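ECF RNA polymerase sigma factor SigD (Mycobacterium tuberculosis, PDB 3VFZ) probably directs RNA polymerase to specific promoters as an alternative initiation factor, the fragment in this structure being its domain 4, which binds the -35 promoter element. Local coordinates at residues 23-26 / 27-31; 36-39 / 40-44. All coordinates share one frame; numbering follows the deposited sequence.

Contact 1 of 2, residues 23-26 / 27-31; sequences TRMN and ELLEI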
loop_
_atom_site.group_PDB
_atom_site.type_symbol
_atom_site.label_atom_id
_atom_site.label_comp_id
_atom_site.label_asym_id
_atom_site.label_seq_id
_atom_site.Cartn_x
_atom_site.Cartn_y
_atom_site.Cartn_z
ATOM N N THR A 23 1.192 2.636 15.684
ATOM C CA THR A 23 -0.238 2.545 15.957
ATOM C C THR A 23 -1.050 3.436 15.015
ATOM O O THR A 23 -2.053 2.999 14.455
ATOM C CB THR A 23 -0.551 2.906 17.425
ATOM O OG1 THR A 23 -0.166 1.815 18.276
ATOM C CG2 THR A 23 -2.037 3.198 17.605
ATOM N N ARG A 24 -0.616 4.683 14.848
ATOM C CA ARG A 24 -1.265 5.610 13.925
ATOM C C ARG A 24 -1.170 5.080 12.498
ATOM O O ARG A 24 -2.142 5.105 11.745
ATOM C CB ARG A 24 -0.625 7.002 14.004
ATOM C CG ARG A 24 -1.236 7.946 15.037
ATOM C CD ARG A 24 -0.347 9.178 15.255
ATOM N NE ARG A 24 0.401 9.112 16.512
ATOM C CZ ARG A 24 1.491 9.828 16.779
ATOM N NH1 ARG A 24 1.979 10.663 15.869
ATOM N NH2 ARG A 24 2.100 9.705 17.954
HETATM N N MSE A 25 0.015 4.615 12.124
HETATM C CA MSE A 25 0.198 4.014 10.810
HETATM C C MSE A 25 -0.779 2.886 10.519
HETATM O O MSE A 25 -1.319 2.796 9.422
HETATM C CB MSE A 25 1.602 3.448 10.657
HETATM C CG MSE A 25 1.740 2.735 9.329
HETATM SE SE MSE A 25 3.210 1.469 9.361
HETATM C CE MSE A 25 3.203 0.943 7.478
ATOM N N ASN A 26 -0.973 1.991 11.483
ATOM C CA ASN A 26 -1.860 0.863 11.247
ATOM C C ASN A 26 -3.314 1.314 11.132
ATOM O O ASN A 26 -4.080 0.767 10.334
ATOM C CB ASN A 26 -1.673 -0.212 12.323
ATOM C CG ASN A 26 -0.406 -1.020 12.117
ATOM O OD1 ASN A 26 -0.144 -1.512 11.018
ATOM N ND2 ASN A 26 0.394 -1.152 13.169
ATOM N N GLU A 27 -3.683 2.335 11.903
ATOM C CA GLU A 27 -5.032 2.902 11.828
ATOM C C GLU A 27 -5.283 3.539 10.463
ATOM O O GLU A 27 -6.357 3.380 9.886
ATOM C CB GLU A 27 -5.279 3.903 12.964
ATOM C CG GLU A 27 -5.303 3.255 14.348
ATOM C CD GLU A 27 -5.718 4.214 15.451
ATOM O OE1 GLU A 27 -5.589 3.847 16.641
ATOM O OE2 GLU A 27 -6.177 5.330 15.129
ATOM N N LEU A 28 -4.279 4.239 9.941
ATOM C CA LEU A 28 -4.334 4.760 8.581
ATOM C C LEU A 28 -4.444 3.627 7.563
ATOM O O LEU A 28 -5.314 3.651 6.699
ATOM C CB LEU A 28 -3.100 5.610 8.273
ATOM C CG LEU A 28 -3.118 7.051 8.770
ATOM C CD1 LEU A 28 -1.699 7.591 8.865
ATOM C CD2 LEU A 28 -3.978 7.923 7.854
ATOM N N LEU A 29 -3.562 2.641 7.663
ATOM C CA LEU A 29 -3.589 1.520 6.726
ATOM C C LEU A 29 -4.945 0.819 6.761
ATOM O O LEU A 29 -5.422 0.345 5.733
ATOM C CB LEU A 29 -2.471 0.528 7.024
ATOM C CG LEU A 29 -1.049 1.006 6.723
ATOM C CD1 LEU A 29 -0.087 -0.136 6.922
ATOM C CD2 LEU A 29 -0.942 1.556 5.302
ATOM N N GLU A 30 -5.570 0.765 7.935
ATOM C CA GLU A 30 -6.870 0.099 8.074
ATOM C C GLU A 30 -7.968 0.833 7.301
ATOM O O GLU A 30 -9.093 0.353 7.195
ATOM C CB GLU A 30 -7.261 -0.064 9.548
ATOM C CG GLU A 30 -6.539 -1.195 10.266
ATOM C CD GLU A 30 -7.158 -1.523 11.616
ATOM O OE1 GLU A 30 -6.940 -0.757 12.582
ATOM O OE2 GLU A 30 -7.866 -2.548 11.712
ATOM N N ILE A 31 -7.622 1.999 6.763
ATOM C CA ILE A 31 -8.525 2.801 5.953
ATOM C C ILE A 31 -8.545 2.307 4.492
ATOM O O ILE A 31 -9.503 2.551 3.754
ATOM C CB ILE A 31 -8.084 4.286 6.003
ATOM C CG1 ILE A 31 -9.151 5.155 6.667
ATOM C CG2 ILE A 31 -7.665 4.796 4.626
ATOM C CD1 ILE A 31 -9.334 4.855 8.142
#

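Contact 2 of 2, residues 36-39 / 40-44; sequences QREI and LILRV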
loop_
_atom_site.group_PDB
_atom_site.type_symbol
_atom_site.label_atom_id
_atom_site.label_comp_id
_atom_site.label_asym_id
_atom_site.label_seq_id
_atom_site.Cartn_x
_atom_site.Cartn_y
_atom_site.Cartn_z
ATOM N N GLN A 36 -4.345 -3.075 -0.993
ATOM C CA GLN A 36 -3.487 -1.907 -1.005
ATOM C C GLN A 36 -2.600 -1.884 0.243
ATOM O O GLN A 36 -1.440 -1.496 0.168
ATOM C CB GLN A 36 -4.325 -0.626 -1.125
ATOM C CG GLN A 36 -5.005 -0.468 -2.491
ATOM C CD GLN A 36 -5.913 0.756 -2.568
ATOM O OE1 GLN A 36 -5.827 1.662 -1.745
ATOM N NE2 GLN A 36 -6.792 0.779 -3.561
ATOM N N ARG A 37 -3.131 -2.307 1.387
ATOM C CA ARG A 37 -2.317 -2.377 2.602
ATOM C C ARG A 37 -1.171 -3.342 2.380
ATOM O O ARG A 37 -0.014 -3.055 2.690
ATOM C CB ARG A 37 -3.144 -2.859 3.793
ATOM C CG ARG A 37 -4.192 -1.881 4.263
ATOM C CD ARG A 37 -5.214 -2.560 5.173
ATOM N NE ARG A 37 -4.608 -3.075 6.399
ATOM C CZ ARG A 37 -5.281 -3.742 7.335
ATOM N NH1 ARG A 37 -6.578 -3.977 7.172
ATOM N NH2 ARG A 37 -4.664 -4.180 8.429
ATOM N N GLU A 38 -1.518 -4.502 1.838
ATOM C CA GLU A 38 -0.567 -5.548 1.562
ATOM C C GLU A 38 0.528 -5.055 0.623
ATOM O O GLU A 38 1.716 -5.274 0.857
ATOM C CB GLU A 38 -1.329 -6.716 0.932
ATOM C CG GLU A 38 -0.473 -7.764 0.311
ATOM C CD GLU A 38 -1.318 -8.867 -0.285
ATOM O OE1 GLU A 38 -2.307 -8.551 -0.990
ATOM O OE2 GLU A 38 -1.001 -10.043 -0.028
ATOM N N ILE A 39 0.125 -4.371 -0.445
ATOM C CA ILE A 39 1.087 -3.839 -1.415
ATOM C C ILE A 39 2.042 -2.823 -0.787
ATOM O O ILE A 39 3.258 -2.892 -0.984
ATOM C CB ILE A 39 0.356 -3.242 -2.663
ATOM C CG1 ILE A 39 -0.098 -4.393 -3.556
ATOM C CG2 ILE A 39 1.257 -2.300 -3.427
ATOM C CD1 ILE A 39 -1.103 -3.972 -4.633
ATOM N N LEU A 40 1.502 -1.877 -0.026
ATOM C CA LEU A 40 2.354 -0.853 0.587
ATOM C C LEU A 40 3.332 -1.464 1.580
ATOM O O LEU A 40 4.502 -1.084 1.607
ATOM C CB LEU A 40 1.529 0.237 1.272
ATOM C CG LEU A 40 0.714 1.160 0.361
ATOM C CD1 LEU A 40 0.175 2.357 1.160
ATOM C CD2 LEU A 40 1.591 1.658 -0.788
ATOM N N ILE A 41 2.860 -2.403 2.399
ATOM C CA ILE A 41 3.766 -3.065 3.343
ATOM C C ILE A 41 4.901 -3.787 2.606
ATOM O O ILE A 41 6.078 -3.643 2.964
ATOM C CB ILE A 41 3.027 -4.007 4.291
ATOM C CG1 ILE A 41 2.054 -3.226 5.178
ATOM C CG2 ILE A 41 4.010 -4.778 5.159
ATOM C CD1 ILE A 41 1.118 -4.160 5.982
ATOM N N LEU A 42 4.547 -4.554 1.576
ATOM C CA LEU A 42 5.531 -5.278 0.756
ATOM C C LEU A 42 6.548 -4.368 0.045
ATOM O O LEU A 42 7.767 -4.627 0.086
ATOM C CB LEU A 42 4.815 -6.191 -0.246
ATOM C CG LEU A 42 4.115 -7.424 0.362
ATOM C CD1 LEU A 42 3.431 -8.266 -0.727
ATOM C CD2 LEU A 42 5.098 -8.302 1.160
ATOM N N ARG A 43 6.057 -3.308 -0.597
ATOM C CA ARG A 43 6.924 -2.396 -1.338
ATOM C C ARG A 43 7.795 -1.556 -0.414
ATOM O O ARG A 43 8.966 -1.329 -0.701
ATOM C CB ARG A 43 6.099 -1.424 -2.197
ATOM C CG ARG A 43 5.351 -2.064 -3.335
ATOM C CD ARG A 43 6.292 -2.351 -4.504
ATOM N NE ARG A 43 6.628 -1.146 -5.267
ATOM C CZ ARG A 43 7.836 -0.587 -5.315
ATOM N NH1 ARG A 43 8.856 -1.108 -4.633
ATOM N NH2 ARG A 43 8.028 0.505 -6.044
ATOM N N VAL A 44 7.203 -1.038 0.655
ATOM C CA VAL A 44 7.853 0.028 1.425
ATOM C C VAL A 44 8.616 -0.531 2.615
ATOM O O VAL A 44 9.798 -0.267 2.766
ATOM C CB VAL A 44 6.853 1.080 1.897
ATOM C CG1 VAL A 44 7.543 2.076 2.831
ATOM C CG2 VAL A 44 6.245 1.803 0.684
#

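Contact 1 of 2, residues 23-26 / 27-31
M25 and L29, one helical turn apart, make the main side-chain contact of this stretch, on helix 21-29 of sigma-70 domain 4. M25 is selenomethionine here. With CG turned away from its own backbone N (chi1 176°) and the rest of the chain extended, its terminal CE lies 3.5 Å from CD1 of L29. The two side chains cross at a slant, and the contact is between two terminal methyls. L29 is buried, and it also packs on R37 and I41 of helix 34-46.

A second pair, T23 and E27, runs side by side in the same direction. Methyl CG2 of T23 approaches carboxylate oxygen OE1 of E27 at 3.7 Å, a van der Waals contact of an apolar group with a polar one. Further along, methylene CG of E30 comes within 3.1 Å of the backbone O of N26.

The backbone supplies the hydrogen bonds, in the i to i+4 pattern of an alpha-helix: N of E27, L28 and L29 donate in turn to O of T23, R24 and M25. The fourth, from N of E30 to O of N26, is short at 2.8 Å yet bent, its N-H...O angle falling to 142° against 167° for the L29 bond. N of I31 reaches back three residues, to O of L28 (2.8 Å).

The chemistry implies an apolar pair set beside polar groups: L29 faces helix 34-46 and L28 meets E78 of helix 61-80, whereas the exposed side chains of T23, R24, N26 and E27 are polar, and exposed E30 also touches R37.

Contact 2 of 2, residues 36-39 / 40-44
E38 and L42 run alongside each other on helix 34-46, which precedes the helix-turn-helix element assigned by similarity to residues 50-69 in this all-helical sigma-70 domain 4. In E38, CG stands anti to the main-chain N (chi1 167°) and the chain extends beyond it, which lets the aliphatic part of the glutamate, rather than its carboxylate, face the leucine: CG lies 4.1 Å from CD1 of L42. Both side chains also touch V57 of helix 50-57, which places this pair against the first helix of the assigned motif.

One residue further round, I39 and R43 meet at an angle instead. The branch methyl CG2 of I39 is 4.1 Å from CG of R43, and beyond that methylene the arginine bends at both chi2 and chi3, leading its guanidinium away from the isoleucine. There NH1 is hydrogen-bonded to the backbone O of L48, so the arginine joins this helix to the loop that follows it. I39 itself is buried and packs on A67 of helix 61-80.

L40 and I41 have their nearest partners across the contact in backbone carbonyls. CG of L40 sits 3.4 Å from O of Q36, and CG1 of I41 sits 3.2 Å from O of R37, each beside the oxygen that accepts the same residue's N-H. Beyond the helix, L40 reaches L75 and I41 reaches L29, two different neighbours.

Four i to i+4 bonds hold the backbone from which these side chains project, with N-H...O angles of 165° to 169°, although the helix takes a wider pi-type turn at 41-44. In the last of the four, N of R43 lies 2.9 Å from O of I39.

Contact 1 lies at the surface, its centre about 11 Å from the centre of the chain, whereas contact 2 is partly buried and its centre about 4 Å from it. Each stays within a single helix, 21-29 for the first and 34-46 for the second, and these helices follow one another in the chain. Both L29 and E30 pack on R37, with CG of E30 4.0 Å from NH2 of R37. Place and chemistry go together. The outer contact has one apolar pair among exposed polar residues and ends with a bond from I31 back to L28, while the inner one carries four nearly straight i to i+4 bonds and spreads its side chains over three neighbouring helices: 21-29, 50-57 and 61-80.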